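Local coordinates for probable aromatic acid decarboxylase (Escherichia coli, PDB 1SBZ), which probably transfers a dimethylallyl group to reduced FMN, making the prenylated flavin cofactor used by a phenolic acid decarboxylase, at residues 18-23 and 52-57. Residues are numbered along the deposited sequence; the frame is centred on the assembly and turned at random.
Sequences ALLQAL and RDVAAL
Leu20, on helix 13-24, meets Val54 of the short helix 51-55 and Leu57, which follows it, and both of the closest apolar approaches involve Leu20. Its CD1 lies 3.5 Å from CG1 of Val54, the two side chains crossing at about a right angle. Val54 offers this methyl because CG1 stands anti to the backbone N (chi1 172°). Nearer the backbone, CB of Leu20 approaches CB of Leu57 at 4.1 Å. Branched aliphatic side chains suit Leu20 and Val54 because both are buried against hydrophobic strand residues, Leu20 on Val5 and Met7 of strand 2-7, Val54 on Leu33 and Met35 of strand 30-35. At the partly exposed border, CG of Gln21 comes 4.3 Å from CD2 of Leu57, a looser contact; glutamine fits here, lending aliphatic CH2 groups while ending in a polar amide.

The polar link is a water. It donates to Leu20 O at 2.6 Å and to Leu57 O at 2.7 Å.

The side chain of Val54 lies about 13 Å from the bound FMN. Two helices over neighbouring strands of the parallel flavoprotein sheet thus meet without a direct hydrogen bond or charge pair, through non-directional aliphatic packing with one water bridge between backbones.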
loop_
_atom_site.group_PDB
_atom_site.type_symbol
_atom_site.label_atom_id
_atom_site.label_comp_id
_atom_site.label_asym_id
_atom_site.label_seq_id
_atom_site.Cartn_x
_atom_site.Cartn_y
_atom_site.Cartn_z
ATOM N N ALA D 18 30.534 21.813 17.262
ATOM C CA ALA D 18 29.826 22.786 18.083
ATOM C C ALA D 18 28.868 22.127 19.078
ATOM O O ALA D 18 28.766 22.565 20.223
ATOM C CB ALA D 18 29.090 23.783 17.214
ATOM N N LEU D 19 28.168 21.082 18.637
ATOM C CA LEU D 19 27.281 20.337 19.529
ATOM C C LEU D 19 28.076 19.645 20.639
ATOM O O LEU D 19 27.652 19.640 21.802
ATOM C CB LEU D 19 26.419 19.340 18.747
ATOM C CG LEU D 19 25.509 18.388 19.536
ATOM C CD1 LEU D 19 24.117 18.353 18.930
ATOM C CD2 LEU D 19 26.118 16.994 19.582
ATOM N N LEU D 20 29.222 19.068 20.271
ATOM C CA LEU D 20 30.115 18.433 21.238
ATOM C C LEU D 20 30.705 19.437 22.221
ATOM O O LEU D 20 30.858 19.126 23.404
ATOM C CB LEU D 20 31.244 17.670 20.535
ATOM C CG LEU D 20 30.948 16.290 19.953
ATOM C CD1 LEU D 20 32.120 15.842 19.100
ATOM C CD2 LEU D 20 30.664 15.273 21.048
ATOM N N GLN D 21 31.038 20.631 21.730
ATOM C CA GLN D 21 31.506 21.722 22.587
ATOM C C GLN D 21 30.443 22.129 23.612
ATOM O O GLN D 21 30.739 22.244 24.801
ATOM C CB GLN D 21 31.905 22.936 21.746
ATOM C CG GLN D 21 33.282 22.832 21.100
ATOM C CD GLN D 21 33.497 23.854 19.997
ATOM O OE1 GLN D 21 32.546 24.473 19.515
ATOM N NE2 GLN D 21 34.748 24.027 19.592
ATOM N N ALA D 22 29.215 22.345 23.142
ATOM C CA ALA D 22 28.093 22.721 24.007
ATOM C C ALA D 22 27.776 21.648 25.052
ATOM O O ALA D 22 27.409 21.967 26.185
ATOM C CB ALA D 22 26.854 23.032 23.172
ATOM N N LEU D 23 27.920 20.383 24.660
ATOM C CA LEU D 23 27.722 19.254 25.567
ATOM C C LEU D 23 28.793 19.199 26.658
ATOM O O LEU D 23 28.495 18.865 27.811
ATOM C CB LEU D 23 27.673 17.936 24.785
ATOM C CG LEU D 23 26.331 17.279 24.422
ATOM C CD1 LEU D 23 25.218 18.266 24.122
ATOM C CD2 LEU D 23 26.511 16.326 23.252
ATOM N N ARG D 52 41.462 13.842 16.591
ATOM C CA ARG D 52 41.850 13.658 17.988
ATOM C C ARG D 52 41.414 14.822 18.876
ATOM O O ARG D 52 41.002 14.607 20.016
ATOM C CB ARG D 52 43.353 13.401 18.119
ATOM C CG ARG D 52 43.735 11.935 17.964
ATOM C CD ARG D 52 44.380 11.560 16.636
ATOM N NE ARG D 52 43.693 12.089 15.451
ATOM C CZ ARG D 52 44.275 12.819 14.492
ATOM N NH1 ARG D 52 45.576 13.113 14.547
ATOM N NH2 ARG D 52 43.548 13.244 13.466
ATOM N N ASP D 53 41.507 16.045 18.352
ATOM C CA ASP D 53 40.956 17.228 19.015
ATOM C C ASP D 53 39.473 17.052 19.323
ATOM O O ASP D 53 39.012 17.393 20.412
ATOM C CB ASP D 53 41.114 18.463 18.130
ATOM C CG ASP D 53 42.524 19.007 18.116
ATOM O OD1 ASP D 53 43.272 18.803 19.094
ATOM O OD2 ASP D 53 42.963 19.674 17.164
ATOM N N VAL D 54 38.731 16.536 18.344
ATOM C CA VAL D 54 37.291 16.312 18.496
ATOM C C VAL D 54 37.029 15.159 19.468
ATOM O O VAL D 54 36.161 15.259 20.332
ATOM C CB VAL D 54 36.606 16.072 17.125
ATOM C CG1 VAL D 54 35.147 15.645 17.298
ATOM C CG2 VAL D 54 36.689 17.326 16.273
ATOM N N ALA D 55 37.801 14.082 19.343
ATOM C CA ALA D 55 37.691 12.957 20.268
ATOM C C ALA D 55 37.831 13.423 21.722
ATOM O O ALA D 55 37.109 12.952 22.605
ATOM C CB ALA D 55 38.724 11.891 19.940
ATOM N N ALA D 56 38.742 14.372 21.951
ATOM C CA ALA D 56 38.999 14.916 23.287
ATOM C C ALA D 56 37.847 15.770 23.841
ATOM O O ALA D 56 37.819 16.084 25.036
ATOM C CB ALA D 56 40.315 15.702 23.296
ATOM N N LEU D 57 36.903 16.141 22.978
ATOM C CA LEU D 57 35.697 16.859 23.403
ATOM C C LEU D 57 34.699 15.931 24.097
ATOM O O LEU D 57 33.801 16.389 24.803
ATOM C CB LEU D 57 35.028 17.530 22.202
ATOM C CG LEU D 57 35.162 19.021 21.868
ATOM C CD1 LEU D 57 36.211 19.780 22.695
ATOM C CD2 LEU D 57 35.397 19.203 20.377
HETATM O O HOH W 1 31.144 16.879 24.595
#